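Local atomic coordinates of DUF4136 domain-containing protein (PDB entry 4F54), a protein that is of unknown function but belongs to the DUF4136 family of the TolB_N clan and is probably a lipoprotein. Residues F32-A38 / A83-V89; S139-V145 / V159-L165; V19-Y23 / S187-Y193; D15-V19 / R177-A183. All coordinates share one frame; numbering follows the deposited sequence. Where two conformers were deposited one is given.

Contact 1. Residues F32-A38 / A83-V89. With SO4 (sulfate ion), chain B.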
# COMPACT_ATOMS: atom_id res chain seq x y z
N PHE A 32 -0.38 18.22 -2.01
CA PHE A 32 -1.45 17.48 -1.38
C PHE A 32 -1.65 17.97 0.06
O PHE A 32 -0.70 18.25 0.77
CB PHE A 32 -1.12 15.99 -1.40
CG PHE A 32 -0.64 15.50 -2.73
CD1 PHE A 32 -1.53 15.35 -3.77
CD2 PHE A 32 0.69 15.18 -2.94
CE1 PHE A 32 -1.11 14.93 -5.03
CE2 PHE A 32 1.12 14.71 -4.20
CZ PHE A 32 0.21 14.62 -5.24
N SER A 33 -2.90 17.96 0.48
CA SER A 33 -3.26 18.35 1.85
C SER A 33 -3.93 17.25 2.65
O SER A 33 -3.75 17.17 3.88
CB SER A 33 -4.18 19.56 1.79
OG SER A 33 -3.41 20.69 1.36
N THR A 34 -4.76 16.43 1.98
CA THR A 34 -5.61 15.46 2.66
C THR A 34 -5.37 14.06 2.05
O THR A 34 -4.86 13.93 0.92
CB THR A 34 -7.11 15.80 2.55
OG1 THR A 34 -7.47 15.84 1.17
CG2 THR A 34 -7.40 17.19 3.24
N PHE A 35 -5.73 13.05 2.84
CA PHE A 35 -5.65 11.67 2.36
C PHE A 35 -6.87 10.91 2.83
O PHE A 35 -7.51 11.26 3.81
CB PHE A 35 -4.38 10.96 2.86
CG PHE A 35 -4.38 10.67 4.33
CD1 PHE A 35 -4.05 11.66 5.30
CD2 PHE A 35 -4.74 9.41 4.80
CE1 PHE A 35 -4.09 11.38 6.67
CE2 PHE A 35 -4.77 9.13 6.18
CZ PHE A 35 -4.44 10.11 7.10
N TYR A 36 -7.19 9.83 2.12
CA TYR A 36 -8.15 8.88 2.57
C TYR A 36 -7.48 7.53 2.52
O TYR A 36 -7.03 7.05 1.49
CB TYR A 36 -9.40 8.87 1.66
CG TYR A 36 -10.49 7.95 2.14
CD1 TYR A 36 -10.49 6.57 1.82
CD2 TYR A 36 -11.50 8.42 2.96
CE1 TYR A 36 -11.49 5.72 2.27
CE2 TYR A 36 -12.51 7.56 3.44
CZ TYR A 36 -12.48 6.21 3.11
OH TYR A 36 -13.47 5.36 3.59
N LEU A 37 -7.43 6.92 3.70
CA LEU A 37 -6.98 5.55 3.84
C LEU A 37 -8.12 4.55 3.69
O LEU A 37 -9.08 4.57 4.48
CB LEU A 37 -6.24 5.38 5.17
CG LEU A 37 -5.76 3.99 5.59
CD1 LEU A 37 -4.70 3.49 4.62
CD2 LEU A 37 -5.25 4.06 7.05
N ALA A 38 -8.02 3.65 2.69
CA ALA A 38 -9.03 2.60 2.58
C ALA A 38 -9.07 1.84 3.91
O ALA A 38 -8.05 1.37 4.41
CB ALA A 38 -8.78 1.67 1.38
N ALA A 83 -10.66 13.73 -1.12
CA ALA A 83 -9.26 13.53 -0.70
C ALA A 83 -8.28 13.81 -1.83
O ALA A 83 -8.60 13.52 -2.99
CB ALA A 83 -9.05 12.10 -0.17
N ASP A 84 -7.08 14.30 -1.52
CA ASP A 84 -6.03 14.52 -2.53
C ASP A 84 -5.26 13.23 -2.84
O ASP A 84 -4.88 12.95 -4.00
CB ASP A 84 -5.05 15.60 -2.08
CG ASP A 84 -5.72 16.96 -1.87
OD1 ASP A 84 -6.70 17.27 -2.60
OD2 ASP A 84 -5.25 17.69 -0.97
N LEU A 85 -5.03 12.46 -1.77
CA LEU A 85 -4.28 11.20 -1.84
C LEU A 85 -5.10 10.04 -1.28
O LEU A 85 -5.87 10.20 -0.32
CB LEU A 85 -2.98 11.36 -1.05
CG LEU A 85 -1.87 12.35 -1.51
CD1 LEU A 85 -0.90 12.58 -0.35
CD2 LEU A 85 -1.16 11.73 -2.74
N GLY A 86 -4.98 8.87 -1.92
CA GLY A 86 -5.57 7.65 -1.39
C GLY A 86 -4.50 6.68 -1.02
O GLY A 86 -3.45 6.65 -1.66
N ILE A 87 -4.72 5.87 0.03
CA ILE A 87 -3.83 4.79 0.36
C ILE A 87 -4.63 3.49 0.40
O ILE A 87 -5.72 3.41 1.03
CB ILE A 87 -3.16 5.02 1.74
CG1 ILE A 87 -2.33 6.33 1.74
CG2 ILE A 87 -2.26 3.83 2.16
CD1 ILE A 87 -1.82 6.72 3.13
N GLN A 88 -4.07 2.46 -0.25
CA GLN A 88 -4.63 1.11 -0.19
C GLN A 88 -3.52 0.16 0.27
O GLN A 88 -2.34 0.31 -0.13
CB GLN A 88 -5.19 0.67 -1.57
CG GLN A 88 -4.18 0.68 -2.73
CD GLN A 88 -4.80 0.62 -4.09
OE1 GLN A 88 -5.98 1.01 -4.26
NE2 GLN A 88 -4.07 0.10 -5.08
N VAL A 89 -3.89 -0.76 1.16
CA VAL A 89 -2.97 -1.69 1.84
C VAL A 89 -3.47 -3.10 1.56
O VAL A 89 -4.67 -3.39 1.68
CB VAL A 89 -2.90 -1.47 3.38
CG1 VAL A 89 -1.88 -2.41 4.03
CG2 VAL A 89 -2.55 0.01 3.75
S SO4 B . -13.73 1.82 3.31
O1 SO4 B . -13.90 1.49 1.85
O2 SO4 B . -12.70 2.85 3.59
O3 SO4 B . -15.00 2.34 3.89
O4 SO4 B . -13.41 0.53 4.02
O HOH W 1 -3.84 20.71 -1.34
O HOH W 2 -6.14 -0.29 2.93

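Contact 2. Residues S139-V145 / V159-L165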
# COMPACT_ATOMS: atom_id res chain seq x y z
N SER A 139 3.57 -10.75 3.72
CA SER A 139 4.18 -9.51 3.25
C SER A 139 3.06 -8.52 2.91
O SER A 139 1.92 -8.90 2.75
CB SER A 139 4.99 -9.82 2.00
OG SER A 139 6.07 -10.71 2.28
N PHE A 140 3.40 -7.24 2.87
CA PHE A 140 2.43 -6.16 2.59
C PHE A 140 2.83 -5.35 1.37
O PHE A 140 3.96 -4.97 1.26
CB PHE A 140 2.24 -5.20 3.75
CG PHE A 140 1.71 -5.84 5.04
CD1 PHE A 140 2.57 -6.46 5.94
CD2 PHE A 140 0.36 -5.73 5.38
CE1 PHE A 140 2.06 -7.01 7.14
CE2 PHE A 140 -0.14 -6.28 6.55
CZ PHE A 140 0.71 -6.93 7.43
N ILE A 141 1.84 -5.05 0.51
CA ILE A 141 2.01 -4.08 -0.62
C ILE A 141 1.05 -2.93 -0.32
O ILE A 141 -0.14 -3.16 -0.15
CB ILE A 141 1.64 -4.64 -2.02
CG1 ILE A 141 2.70 -5.57 -2.56
CG2 ILE A 141 1.44 -3.53 -3.08
CD1 ILE A 141 3.99 -4.86 -2.99
N THR A 142 1.60 -1.72 -0.28
CA THR A 142 0.88 -0.49 0.01
C THR A 142 1.14 0.45 -1.13
O THR A 142 2.27 0.64 -1.56
CB THR A 142 1.29 0.11 1.34
OG1 THR A 142 1.03 -0.85 2.36
CG2 THR A 142 0.58 1.50 1.61
N GLU A 143 0.08 1.06 -1.64
CA GLU A 143 0.15 2.05 -2.74
C GLU A 143 -0.61 3.32 -2.33
O GLU A 143 -1.72 3.27 -1.76
CB GLU A 143 -0.42 1.48 -4.04
CG GLU A 143 0.42 0.33 -4.59
CD GLU A 143 -0.29 -0.37 -5.76
OE1 GLU A 143 -1.48 -0.71 -5.64
OE2 GLU A 143 0.34 -0.56 -6.83
N MSE A 144 -0.01 4.44 -2.70
CA MSE A 144 -0.50 5.79 -2.51
C MSE A 144 -0.75 6.38 -3.87
O MSE A 144 0.10 6.37 -4.75
CB MSE A 144 0.50 6.67 -1.73
CG MSE A 144 -0.08 8.03 -1.35
SE MSE A 144 1.26 9.06 -0.36
CE MSE A 144 1.68 7.72 1.07
N VAL A 145 -1.99 6.79 -4.08
CA VAL A 145 -2.51 7.22 -5.37
C VAL A 145 -2.87 8.72 -5.36
O VAL A 145 -3.32 9.29 -4.33
CB VAL A 145 -3.75 6.38 -5.82
CG1 VAL A 145 -3.36 4.90 -6.07
CG2 VAL A 145 -4.94 6.46 -4.88
N VAL A 159 -0.03 6.23 -9.34
CA VAL A 159 0.55 5.98 -8.04
C VAL A 159 1.69 7.01 -7.82
O VAL A 159 2.37 7.40 -8.79
CB VAL A 159 0.99 4.50 -8.03
CG1 VAL A 159 1.39 4.02 -6.67
CG2 VAL A 159 -0.16 3.65 -8.56
N VAL A 160 1.88 7.49 -6.59
CA VAL A 160 2.99 8.37 -6.27
C VAL A 160 4.03 7.72 -5.38
O VAL A 160 5.16 8.20 -5.33
CB VAL A 160 2.50 9.73 -5.65
CG1 VAL A 160 1.68 10.50 -6.68
CG2 VAL A 160 1.71 9.52 -4.34
N TRP A 161 3.63 6.64 -4.67
CA TRP A 161 4.51 5.95 -3.73
C TRP A 161 3.98 4.55 -3.53
O TRP A 161 2.77 4.33 -3.52
CB TRP A 161 4.57 6.76 -2.44
CG TRP A 161 5.35 6.23 -1.32
CD1 TRP A 161 6.68 6.51 -1.04
CD2 TRP A 161 4.89 5.39 -0.21
NE1 TRP A 161 7.07 5.91 0.13
CE2 TRP A 161 6.04 5.25 0.70
CE3 TRP A 161 3.67 4.81 0.14
CZ2 TRP A 161 5.95 4.53 1.89
CZ3 TRP A 161 3.58 4.10 1.32
CH2 TRP A 161 4.68 3.96 2.18
N THR A 162 4.93 3.62 -3.41
CA THR A 162 4.67 2.21 -3.13
C THR A 162 5.63 1.73 -2.06
O THR A 162 6.79 2.12 -2.05
CB THR A 162 4.81 1.36 -4.43
OG1 THR A 162 3.99 1.92 -5.45
CG2 THR A 162 4.43 -0.12 -4.19
N SER A 163 5.18 0.85 -1.20
CA SER A 163 6.05 0.15 -0.27
C SER A 163 5.77 -1.35 -0.30
O SER A 163 4.63 -1.80 -0.61
CB SER A 163 5.97 0.71 1.16
OG SER A 163 4.69 0.43 1.71
N TYR A 164 6.83 -2.09 0.00
CA TYR A 164 6.79 -3.52 0.14
C TYR A 164 7.46 -3.87 1.45
O TYR A 164 8.66 -3.61 1.65
CB TYR A 164 7.43 -4.21 -1.02
CG TYR A 164 7.32 -5.71 -1.08
CD1 TYR A 164 6.08 -6.33 -0.89
CD2 TYR A 164 8.38 -6.50 -1.51
CE1 TYR A 164 5.97 -7.72 -1.01
CE2 TYR A 164 8.28 -7.88 -1.64
CZ TYR A 164 7.05 -8.48 -1.39
OH TYR A 164 6.92 -9.87 -1.54
N LEU A 165 6.67 -4.43 2.37
CA LEU A 165 7.18 -4.86 3.70
C LEU A 165 7.24 -6.39 3.67
O LEU A 165 6.21 -7.03 3.45
CB LEU A 165 6.18 -4.41 4.77
CG LEU A 165 5.72 -2.96 4.69
CD1 LEU A 165 4.87 -2.58 5.92
CD2 LEU A 165 6.92 -2.01 4.57
O HOH W 3 3.69 -2.16 2.20

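Contact 3. Residues V19-Y23 / S187-Y193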
# COMPACT_ATOMS: atom_id res chain seq x y z
N VAL A 19 12.17 -3.50 4.18
CA VAL A 19 11.24 -2.47 3.76
C VAL A 19 11.80 -1.83 2.48
O VAL A 19 12.91 -1.29 2.47
CB VAL A 19 11.07 -1.37 4.83
CG1 VAL A 19 10.17 -0.22 4.30
CG2 VAL A 19 10.49 -1.95 6.09
N TYR A 20 10.99 -1.85 1.41
CA TYR A 20 11.34 -1.26 0.13
C TYR A 20 10.29 -0.20 -0.19
O TYR A 20 9.10 -0.37 0.07
CB TYR A 20 11.39 -2.33 -0.99
CG TYR A 20 12.30 -3.49 -0.69
CD1 TYR A 20 13.68 -3.36 -0.86
CD2 TYR A 20 11.79 -4.71 -0.20
CE1 TYR A 20 14.54 -4.41 -0.56
CE2 TYR A 20 12.64 -5.76 0.12
CZ TYR A 20 14.01 -5.61 -0.07
OH TYR A 20 14.86 -6.63 0.23
N THR A 21 10.75 0.94 -0.66
CA THR A 21 9.96 2.03 -1.05
C THR A 21 10.43 2.58 -2.40
O THR A 21 11.59 2.55 -2.77
CB THR A 21 9.97 3.20 -0.01
OG1 THR A 21 11.34 3.49 0.34
CG2 THR A 21 9.33 2.82 1.29
N ASN A 22 9.45 2.99 -3.19
CA ASN A 22 9.65 3.53 -4.52
C ASN A 22 8.65 4.65 -4.72
O ASN A 22 7.55 4.60 -4.17
CB ASN A 22 9.53 2.45 -5.61
CG ASN A 22 10.68 1.47 -5.55
OD1 ASN A 22 10.59 0.47 -4.88
ND2 ASN A 22 11.82 1.82 -6.17
N TYR A 23 9.03 5.66 -5.51
CA TYR A 23 8.20 6.84 -5.57
C TYR A 23 8.39 7.62 -6.88
O TYR A 23 9.39 7.44 -7.62
CB TYR A 23 8.48 7.78 -4.35
CG TYR A 23 9.79 8.52 -4.40
CD1 TYR A 23 10.97 7.85 -4.14
CD2 TYR A 23 9.84 9.84 -4.75
CE1 TYR A 23 12.19 8.48 -4.19
CE2 TYR A 23 11.07 10.50 -4.80
CZ TYR A 23 12.22 9.79 -4.51
OH TYR A 23 13.43 10.41 -4.55
N SER A 187 8.97 2.55 6.66
CA SER A 187 8.68 2.93 5.27
C SER A 187 8.54 4.45 5.15
O SER A 187 8.99 5.05 4.17
CB SER A 187 7.44 2.22 4.72
OG SER A 187 6.19 2.74 5.22
N PHE A 188 8.00 5.09 6.18
CA PHE A 188 7.96 6.56 6.19
C PHE A 188 9.30 7.20 6.52
O PHE A 188 9.67 8.19 5.91
CB PHE A 188 6.85 7.09 7.12
CG PHE A 188 5.49 6.95 6.53
CD1 PHE A 188 4.73 5.78 6.72
CD2 PHE A 188 4.98 7.94 5.76
CE1 PHE A 188 3.46 5.64 6.17
CE2 PHE A 188 3.74 7.81 5.20
CZ PHE A 188 2.97 6.64 5.39
N THR A 189 10.04 6.63 7.47
CA THR A 189 11.37 7.13 7.82
C THR A 189 12.31 7.22 6.61
O THR A 189 13.03 8.19 6.44
CB THR A 189 12.00 6.25 8.93
OG1 THR A 189 11.12 6.27 10.07
CG2 THR A 189 13.39 6.77 9.30
N GLN A 190 12.27 6.20 5.77
CA GLN A 190 13.10 6.18 4.55
C GLN A 190 12.45 6.89 3.35
O GLN A 190 12.94 6.74 2.22
CB GLN A 190 13.49 4.72 4.19
CG GLN A 190 12.35 3.84 3.68
CD GLN A 190 12.80 2.40 3.52
OE1 GLN A 190 13.22 1.77 4.53
NE2 GLN A 190 12.66 1.82 2.30
N SER A 191 11.38 7.66 3.58
CA SER A 191 10.69 8.47 2.54
C SER A 191 10.66 9.98 2.97
O SER A 191 9.58 10.53 3.22
CB SER A 191 9.28 7.90 2.28
OG SER A 191 9.36 6.51 1.95
N PRO A 192 11.84 10.60 3.11
CA PRO A 192 11.93 11.97 3.67
C PRO A 192 11.23 13.04 2.81
O PRO A 192 10.85 14.12 3.31
CB PRO A 192 13.45 12.20 3.76
CG PRO A 192 14.06 11.25 2.78
CD PRO A 192 13.17 10.04 2.82
N TYR A 193 11.05 12.73 1.53
CA TYR A 193 10.34 13.59 0.57
C TYR A 193 8.82 13.61 0.74
O TYR A 193 8.16 14.48 0.18
CB TYR A 193 10.63 13.13 -0.90
CG TYR A 193 10.42 11.64 -1.06
CD1 TYR A 193 9.16 11.10 -1.22
CD2 TYR A 193 11.50 10.76 -0.87
CE1 TYR A 193 8.98 9.73 -1.29
CE2 TYR A 193 11.30 9.38 -0.91
CZ TYR A 193 10.04 8.89 -1.13
OH TYR A 193 9.83 7.55 -1.16
O HOH W 4 11.93 6.08 -0.34

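Contact 4. Residues D15-V19 / R177-A183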
# COMPACT_ATOMS: atom_id res chain seq x y z
N ASP A 15 17.19 -5.05 11.69
CA ASP A 15 15.75 -5.39 11.77
C ASP A 15 15.35 -6.84 11.42
O ASP A 15 16.01 -7.55 10.65
CB ASP A 15 14.91 -4.42 10.92
CG ASP A 15 15.20 -2.94 11.21
OD1 ASP A 15 15.29 -2.56 12.40
OD2 ASP A 15 15.31 -2.16 10.24
N ASN A 16 14.22 -7.25 11.99
CA ASN A 16 13.61 -8.53 11.70
C ASN A 16 12.60 -8.47 10.55
O ASN A 16 11.60 -9.19 10.60
CB ASN A 16 12.82 -8.99 12.93
CG ASN A 16 13.68 -9.17 14.13
OD1 ASN A 16 14.78 -9.71 14.04
ND2 ASN A 16 13.20 -8.69 15.28
N TYR A 17 12.82 -7.57 9.59
CA TYR A 17 12.00 -7.38 8.39
C TYR A 17 12.78 -6.51 7.38
O TYR A 17 13.85 -5.96 7.69
CB TYR A 17 10.68 -6.72 8.76
CG TYR A 17 10.86 -5.43 9.53
CD1 TYR A 17 11.17 -4.23 8.87
CD2 TYR A 17 10.82 -5.43 10.92
CE1 TYR A 17 11.39 -3.07 9.59
CE2 TYR A 17 11.02 -4.28 11.64
CZ TYR A 17 11.31 -3.10 10.99
OH TYR A 17 11.52 -1.95 11.75
N LEU A 18 12.25 -6.41 6.17
CA LEU A 18 12.84 -5.67 5.04
C LEU A 18 11.78 -4.71 4.55
O LEU A 18 10.64 -5.08 4.45
CB LEU A 18 13.22 -6.60 3.90
CG LEU A 18 14.29 -7.67 4.23
CD1 LEU A 18 14.46 -8.73 3.16
CD2 LEU A 18 15.65 -7.04 4.55
N VAL A 19 12.17 -3.50 4.18
CA VAL A 19 11.24 -2.47 3.76
C VAL A 19 11.80 -1.83 2.48
O VAL A 19 12.91 -1.29 2.47
CB VAL A 19 11.07 -1.37 4.83
CG1 VAL A 19 10.17 -0.22 4.30
CG2 VAL A 19 10.49 -1.95 6.09
N ARG A 177 6.70 -8.88 19.02
CA ARG A 177 6.91 -7.46 18.79
C ARG A 177 5.86 -7.07 17.73
O ARG A 177 5.29 -7.92 17.03
CB ARG A 177 8.33 -7.21 18.33
CG ARG A 177 9.36 -7.55 19.40
CD ARG A 177 10.77 -7.36 18.87
NE ARG A 177 10.99 -5.97 18.48
CZ ARG A 177 11.98 -5.54 17.71
NH1 ARG A 177 12.89 -6.39 17.22
NH2 ARG A 177 12.07 -4.25 17.41
N THR A 178 5.57 -5.79 17.60
CA THR A 178 4.51 -5.43 16.67
C THR A 178 5.19 -5.20 15.32
O THR A 178 5.22 -4.07 14.88
CB THR A 178 3.76 -4.17 17.17
OG1 THR A 178 4.71 -3.10 17.42
CG2 THR A 178 2.98 -4.48 18.46
N LEU A 179 5.80 -6.23 14.70
CA LEU A 179 6.78 -5.91 13.63
C LEU A 179 6.14 -5.21 12.42
O LEU A 179 6.78 -4.37 11.79
CB LEU A 179 7.61 -7.12 13.15
CG LEU A 179 8.70 -7.68 14.11
CD1 LEU A 179 9.42 -8.84 13.41
CD2 LEU A 179 9.70 -6.64 14.60
N ALA A 180 4.90 -5.56 12.06
CA ALA A 180 4.26 -4.85 10.95
C ALA A 180 4.24 -3.31 11.21
O ALA A 180 4.42 -2.52 10.26
CB ALA A 180 2.84 -5.31 10.73
N ILE A 181 3.93 -2.90 12.44
CA ILE A 181 3.85 -1.47 12.74
C ILE A 181 5.23 -0.82 12.62
O ILE A 181 5.36 0.31 12.11
CB ILE A 181 3.19 -1.19 14.12
CG1 ILE A 181 1.66 -1.37 14.00
CG2 ILE A 181 3.55 0.19 14.67
CD1 ILE A 181 1.01 -1.85 15.29
N GLU A 182 6.25 -1.51 13.10
CA GLU A 182 7.62 -1.02 13.01
C GLU A 182 8.06 -0.89 11.53
O GLU A 182 8.73 0.11 11.14
CB GLU A 182 8.59 -1.91 13.80
CG GLU A 182 8.34 -1.90 15.32
CD GLU A 182 9.19 -2.92 16.08
OE1 GLU A 182 10.14 -3.46 15.49
OE2 GLU A 182 8.90 -3.19 17.26
N ALA A 183 7.64 -1.83 10.71
CA ALA A 183 7.89 -1.78 9.24
C ALA A 183 7.15 -0.60 8.57
O ALA A 183 7.75 0.13 7.78
CB ALA A 183 7.58 -3.10 8.55
O HOH W 5 13.25 -5.45 14.35
O HOH W 6 12.05 -2.17 14.24

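Contact 1. Residues F32-A38 / A83-V89
Leu85 covers one face of the Phe32 ring: its methyl CD2 lies 3.7 Å from the Phe32 ring centroid and 6° off the normal, a CH-pi contact over the ring centre. Asp84 CB approaches the same ring at its edge, near the plane. The Tyr36 ring is met edge-on by the sulfate, probably from the crystallisation liquor, and Tyr36 OH donates a 2.6 Å hydrogen bond to sulfate O2. Tyr118 OH and Asp39 N hold the same anion. The backbones form a parallel strand pair, short axes 4.6 Å apart and inclined at 24°; strand 85-92 is an inner strand of the mixed sheet and pairs on its other side with strand 139-146. Tyr36 N bonds to Leu85 O and Tyr36 O receives Ile87 N, bridging the residues that flank Gly86, as parallel pairing requires. At the start of the pair, Asp84 OD2 takes two amides, Ser33 N at 2.8 Å on its anti lone pair and Thr34 N at 3.2 Å from above the carboxylate plane. In return Asp84 N donates to Thr34 OG1 at 3.1 Å. Replacing Asp84 by an alanine would probably leave Ser33 N and Thr34 N without their common acceptor and the loop at Ser33 freer to move. Leu37, also touching Tyr65 and Thr66 of helix 56-70, has CG anti to the backbone N and chi2 at 65°, which brings Leu37 CD1 tightly against Ile87 CG2 at 3.5 Å.

Contact 2. Residues S139-V145 / V159-L165
Met144, present as selenomethionine, and Trp161 both set CG anti to the backbone N (chi1 -172° and 178°), and the Met144 chain then bends at its last torsion (chi3 -54°) to lay CE 3.6 Å from Trp161 CE3, obliquely to the indole. Thr142 CG2 reaches the edge of the same ring system, near its plane, 4.0 Å from Trp161 CZ3. The strands are antiparallel. Thr142 and Ser163 form a hydrogen-bonded pair, exchanging N-H and C=O in both directions. At Met144 the register slips: Met144 N bonds to Trp161 O at 2.9 Å, yet Met144 O receives Val160 N at 2.8 Å. Two residues therefore face one, a classic beta bulge, and Val160 CG2 packs 3.8 Å from Met144 CG. On the face carrying Thr142, a water lies 3.0 Å from Thr142 OG1 and 2.8 Å from Ser163 OG, and donates weakly to Phe140 O and Ser163 O. Thr142 OG1 also bonds to Tyr65 OH, and Trp161 NE1 to Ser191 OG. On the other face Glu143 and Thr162 lie side by side, pointing the same way, and Thr162 OG1 bonds to Tyr129 OH and Tyr127 OH. The buried Glu143 carboxylate is hydrogen-bonded to Gln88 NE2 and Tyr113 OH at OE1, and to Trp107 NE1 and Tyr127 OH at OE2. Four such partners would probably favour a charged carboxylate here.

Contact 3. Residues V19-Y23 / S187-Y193
Thr21 OG1 is gripped by Gln190 NE2, which donates at 2.9 Å, and by a water 2.7 Å from the same Thr21 OG1. The same water donates to Gln190 O and, in plane at the edge of the Tyr193 ring, is hydrogen-bonded to Tyr193 OH. Gln190 NE2 spends another N-H on Val19 O at 3.1 Å, reaching it from well above the carbonyl plane (63° out), although both acceptors lie close to the plane of the amide itself. Gln190 CG stands between its own backbone N and carbonyl carbon (chi1 70°), and the extended chain beyond it carries the amide across to the strand; Gln190 OE1 takes Gln186 NE2, consistent, together with the two NE2 bonds, with the amide being placed this way round. A leucine in place of Gln190 would probably leave Val19 O and Thr21 OG1 without this shared donor and loosen the hold of the helix end on the strand. Further along, Tyr23 and Tyr193 stack face to face, centroids 3.6 Å apart and planes at 15°. The rings largely overlap, Tyr193 CZ lying 3.2 Å above the Tyr23 plane toward its rim, and Ser191 C covers the opposite face of Tyr193. Val19 CG1 packs 3.6 Å from Ser187 CA. Gln190 is where helix 179-189 leaves helical geometry, and Ser191 OG closes back on Ser187 O at 2.7 Å. Strand 18-23 pairs antiparallel with strand 159-166, whose Trp161 touches Ser187 and Tyr193, while Phe188 turns to helix 56-70.

Contact 4. Residues D15-V19 / R177-A183
Val19 CA and Ala183 CA are the nearest backbone pair at 6.5 Å, where the chain passing from loop into strand runs by the first turns of a helix without any hydrogen bond between the two. The join is therefore made by side chains, chiefly by Tyr17. Its ring is held between two groups: Ala183 CB lies over one face, 4.1 Å from the Tyr17 ring centroid and 23° off the normal, a CH-pi contact, while Asp15 CB sits over the centre of the opposite face. With chi1 at 54°, Tyr17 CG is flanked by both N and C of its own residue; this turns the ring across the helix and brings Tyr17 CE1 within 3.7 Å of Ala183 CA. Leu179 CD2 meets the same ring at its edge, 4.0 Å from Tyr17 CE2. Leu179 and Ala183 are one helical turn apart, as the bond from Ala183 N to Leu179 O confirms, so a single stripe at the start of helix 179-189 packs against the chain entering strand 18-23. The Asn16 and Leu179 side chains cross at about a right angle, CB of Asn16 3.4 Å from CD1 of Leu179. A water donates to Tyr17 OH at 2.6 Å and also to Glu182 OE1, which in turn forms a salt bridge with Arg177 NH2. Both interactions of Glu182 OE1 are tentative, because Glu182 has alternate conformers and Arg177 is poorly ordered. Val19 CG2 ends the row, 4.0 Å from Ala183 CB, and Leu165 of strand 159-166 touches both residues.

From the N terminus, residues 15-23 enter the fold first and are joined to the C-terminal part of the chain: contact 4 and then contact 3 bind them to the beginning and the end of helix 179-189, closing loops of more than 150 residues from one shared strand. Contacts 1 and 2 are both nested inside these loops and follow one another in series. Contact 1 closes the loop that contains helix 56-70; contact 2 closes a short, mostly irregular one. Their strands 85-92 and 139-146 are neighbours in one mixed sheet, and strand 159-166 passes the pairing on to strand 18-23, so the late helix returns to the strand that began the sheet.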